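Local atomic coordinates of lipoprotein, putative (Bacillus anthracis, PDB entry 4O4A), a protein that is of unknown function but, as a putative lipoprotein, probably binds lipid. Residues T27-E39 and E57-G69. Sequence-based numbering, arbitrary orientation.
Sequences TTDTIYLIPEEYE and EEEFSVVTFAADG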
# COMPACT_ATOMS: atom_id res chain seq x y z
N THR B 27 25.44 15.15 34.15
CA THR B 27 25.01 15.34 32.77
C THR B 27 24.98 13.98 32.05
O THR B 27 25.48 12.98 32.56
CB THR B 27 25.90 16.34 32.00
OG1 THR B 27 27.24 15.87 31.97
CG2 THR B 27 25.89 17.71 32.66
N THR B 28 24.40 13.95 30.85
CA THR B 28 24.28 12.70 30.08
C THR B 28 25.55 12.27 29.35
O THR B 28 25.71 11.10 29.05
CB THR B 28 23.10 12.72 29.07
OG1 THR B 28 23.14 13.91 28.27
CG2 THR B 28 21.76 12.65 29.82
N ASP B 29 26.41 13.24 29.04
CA ASP B 29 27.68 13.00 28.39
C ASP B 29 27.69 11.83 27.42
O ASP B 29 28.41 10.85 27.65
CB ASP B 29 28.71 12.73 29.46
CG ASP B 29 28.84 13.85 30.44
OD1 ASP B 29 28.59 15.01 30.05
OD2 ASP B 29 29.24 13.57 31.59
N THR B 30 26.90 11.90 26.36
CA THR B 30 26.92 10.85 25.35
C THR B 30 27.09 11.43 23.94
O THR B 30 26.48 12.43 23.60
CB THR B 30 25.66 9.99 25.39
OG1 THR B 30 25.54 9.43 26.70
CG2 THR B 30 25.75 8.85 24.36
N ILE B 31 27.92 10.76 23.16
CA ILE B 31 28.18 11.12 21.78
C ILE B 31 27.61 10.01 20.92
O ILE B 31 27.92 8.84 21.15
CB ILE B 31 29.68 11.21 21.50
CG1 ILE B 31 30.26 12.46 22.15
CG2 ILE B 31 29.94 11.28 20.01
CD1 ILE B 31 31.76 12.58 22.02
N TYR B 32 26.77 10.37 19.96
CA TYR B 32 26.18 9.39 19.07
C TYR B 32 26.79 9.54 17.70
O TYR B 32 26.76 10.62 17.13
CB TYR B 32 24.67 9.58 18.99
CG TYR B 32 23.96 9.35 20.29
CD1 TYR B 32 23.50 8.09 20.64
CD2 TYR B 32 23.75 10.40 21.19
CE1 TYR B 32 22.84 7.88 21.85
CE2 TYR B 32 23.11 10.20 22.40
CZ TYR B 32 22.65 8.95 22.72
OH TYR B 32 22.00 8.75 23.91
N LEU B 33 27.33 8.45 17.17
CA LEU B 33 27.92 8.45 15.84
C LEU B 33 27.02 7.68 14.90
O LEU B 33 26.83 6.47 15.07
CB LEU B 33 29.29 7.81 15.88
CG LEU B 33 30.24 8.44 16.89
CD1 LEU B 33 31.59 7.74 16.86
CD2 LEU B 33 30.42 9.93 16.62
N ILE B 34 26.44 8.37 13.94
CA ILE B 34 25.55 7.77 12.98
C ILE B 34 26.21 7.67 11.60
O ILE B 34 26.83 8.62 11.13
CB ILE B 34 24.26 8.62 12.78
CG1 ILE B 34 23.42 8.72 14.05
CG2 ILE B 34 23.38 8.01 11.71
CD1 ILE B 34 23.92 9.71 15.06
N PRO B 35 26.08 6.52 10.93
CA PRO B 35 26.62 6.47 9.57
C PRO B 35 25.94 7.55 8.72
O PRO B 35 24.71 7.65 8.73
CB PRO B 35 26.24 5.07 9.10
CG PRO B 35 26.26 4.27 10.36
CD PRO B 35 25.71 5.19 11.42
N GLU B 36 26.72 8.33 7.99
CA GLU B 36 26.19 9.45 7.21
C GLU B 36 25.05 9.12 6.25
O GLU B 36 24.18 9.95 6.02
CB GLU B 36 27.30 10.12 6.41
CG GLU B 36 27.91 9.25 5.34
CD GLU B 36 29.03 9.95 4.60
OE1 GLU B 36 29.35 11.10 4.96
OE2 GLU B 36 29.59 9.33 3.67
N GLU B 37 25.08 7.93 5.68
CA GLU B 37 24.05 7.54 4.73
C GLU B 37 22.76 7.06 5.38
O GLU B 37 21.73 6.95 4.70
CB GLU B 37 24.60 6.50 3.72
CG GLU B 37 25.23 5.23 4.31
CD GLU B 37 26.67 5.42 4.82
OE1 GLU B 37 26.97 5.02 5.97
OE2 GLU B 37 27.51 5.97 4.07
N TYR B 38 22.78 6.80 6.69
CA TYR B 38 21.59 6.29 7.37
C TYR B 38 20.54 7.34 7.69
O TYR B 38 20.85 8.49 8.01
CB TYR B 38 21.96 5.59 8.66
CG TYR B 38 20.78 4.88 9.29
CD1 TYR B 38 20.40 3.60 8.86
CD2 TYR B 38 20.05 5.47 10.32
CE1 TYR B 38 19.33 2.94 9.42
CE2 TYR B 38 18.97 4.81 10.88
CZ TYR B 38 18.63 3.55 10.43
OH TYR B 38 17.57 2.89 10.97
N GLU B 39 19.29 6.90 7.60
CA GLU B 39 18.17 7.75 7.91
C GLU B 39 17.12 6.85 8.52
O GLU B 39 16.89 5.75 8.04
CB GLU B 39 17.64 8.44 6.65
CG GLU B 39 16.62 9.55 6.91
CD GLU B 39 16.34 10.42 5.68
OE1 GLU B 39 16.62 9.96 4.54
OE2 GLU B 39 15.85 11.57 5.85
N GLU B 57 35.57 9.14 25.44
CA GLU B 57 36.37 10.22 24.89
C GLU B 57 36.17 11.39 25.79
O GLU B 57 35.09 11.98 25.82
CB GLU B 57 35.93 10.59 23.50
CG GLU B 57 36.19 9.51 22.48
CD GLU B 57 35.79 9.95 21.09
OE1 GLU B 57 35.42 11.15 20.92
OE2 GLU B 57 35.85 9.11 20.17
N GLU B 58 37.19 11.70 26.56
CA GLU B 58 37.09 12.74 27.55
C GLU B 58 36.05 12.29 28.59
O GLU B 58 36.21 11.27 29.24
CB GLU B 58 36.78 14.11 26.90
CG GLU B 58 37.91 14.60 25.97
CD GLU B 58 37.76 16.02 25.40
OE1 GLU B 58 38.60 16.87 25.78
OE2 GLU B 58 36.84 16.31 24.59
N GLU B 59 34.98 13.04 28.72
CA GLU B 59 33.95 12.74 29.71
C GLU B 59 32.72 12.09 29.07
O GLU B 59 31.78 11.72 29.76
CB GLU B 59 33.56 14.04 30.39
CG GLU B 59 33.13 15.13 29.41
CD GLU B 59 33.08 16.50 30.04
OE1 GLU B 59 33.16 16.58 31.29
OE2 GLU B 59 32.98 17.51 29.29
N PHE B 60 32.73 11.95 27.74
CA PHE B 60 31.61 11.39 27.00
C PHE B 60 31.70 9.91 26.70
O PHE B 60 32.79 9.39 26.49
CB PHE B 60 31.51 12.09 25.67
CG PHE B 60 31.12 13.53 25.76
CD1 PHE B 60 32.05 14.48 26.11
CD2 PHE B 60 29.83 13.92 25.46
CE1 PHE B 60 31.69 15.82 26.17
CE2 PHE B 60 29.46 15.25 25.53
CZ PHE B 60 30.40 16.20 25.89
N SER B 61 30.54 9.24 26.66
CA SER B 61 30.46 7.83 26.29
C SER B 61 30.16 7.90 24.82
O SER B 61 29.47 8.81 24.37
CB SER B 61 29.34 7.11 27.02
OG SER B 61 29.54 7.12 28.42
N VAL B 62 30.66 6.95 24.05
CA VAL B 62 30.48 7.01 22.60
C VAL B 62 29.67 5.85 22.07
O VAL B 62 30.08 4.71 22.18
CB VAL B 62 31.83 7.02 21.87
CG1 VAL B 62 31.64 7.23 20.38
CG2 VAL B 62 32.72 8.11 22.43
N VAL B 63 28.53 6.17 21.47
CA VAL B 63 27.67 5.18 20.87
C VAL B 63 27.90 5.22 19.38
O VAL B 63 27.70 6.25 18.76
CB VAL B 63 26.18 5.44 21.14
CG1 VAL B 63 25.32 4.49 20.33
CG2 VAL B 63 25.88 5.30 22.62
N THR B 64 28.32 4.09 18.83
CA THR B 64 28.56 3.97 17.40
C THR B 64 27.53 3.05 16.83
O THR B 64 27.46 1.88 17.19
CB THR B 64 29.94 3.38 17.10
OG1 THR B 64 30.95 4.30 17.51
CG2 THR B 64 30.09 3.13 15.63
N PHE B 65 26.69 3.59 15.95
CA PHE B 65 25.66 2.78 15.35
C PHE B 65 26.22 2.01 14.18
O PHE B 65 27.08 2.49 13.47
CB PHE B 65 24.48 3.64 14.87
CG PHE B 65 23.67 4.22 15.99
CD1 PHE B 65 22.78 3.42 16.70
CD2 PHE B 65 23.78 5.56 16.33
CE1 PHE B 65 22.03 3.94 17.75
CE2 PHE B 65 23.03 6.10 17.38
CZ PHE B 65 22.16 5.29 18.08
N ALA B 66 25.70 0.81 13.99
CA ALA B 66 26.08 0.02 12.86
C ALA B 66 25.31 0.57 11.65
O ALA B 66 24.44 1.43 11.79
CB ALA B 66 25.73 -1.43 13.12
N ALA B 67 25.60 0.03 10.47
CA ALA B 67 24.93 0.48 9.25
C ALA B 67 23.39 0.39 9.31
O ALA B 67 22.71 1.17 8.63
CB ALA B 67 25.45 -0.30 8.06
N ASP B 68 22.85 -0.53 10.10
CA ASP B 68 21.40 -0.69 10.21
C ASP B 68 20.79 0.19 11.30
O ASP B 68 19.61 0.04 11.63
CB ASP B 68 21.01 -2.16 10.45
CG ASP B 68 21.40 -2.65 11.84
OD1 ASP B 68 22.19 -1.97 12.54
OD2 ASP B 68 20.92 -3.74 12.23
N GLY B 69 21.58 1.10 11.87
CA GLY B 69 21.07 2.01 12.90
C GLY B 69 20.86 1.38 14.27
O GLY B 69 20.06 1.84 15.07
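Ile31 pairs with Val62 as parallel strands do, its N-H and C=O hydrogen-bonding to the flanking Ser61 O and Val63 N. Two residues on, Leu33 repeats the pattern: Leu33 N donates to Val63 O at 2.7 Å, and Leu33 O accepts from Phe65 N. A fifth hydrogen bond, Ser61 N to Asp29 O, opens the ladder.

Apolar contacts line both faces. On one, with CG1 beside its own backbone N (chi1 -73°), Ile31 directs CG1 and CD1 at Phe60, CG1 lying 3.6 Å from Phe60 CD2 and the two side chains crossing at about a right angle; Leu33 CD1 meets Val62 CG1 at 3.6 Å. On the other, Tyr32 runs alongside Val63, while its CD1 approaches Phe65 CE2 at 3.8 Å.

Beyond the strands, two type I turns meet. Gly69 CA sits over a face of the Tyr38 ring in a CH-pi contact, 4.0 Å from the centroid, and Tyr38 OH hydrogen-bonds to Asp41 O.

Strand 30-35 lies between 60-64 and the parallel 86-90 in a mixed sheet; Val63 and Phe65 pack on strands 40-45 and 70-72 of the second sheet, while Asp68 salt-bridges Arg160 of helix 149-166.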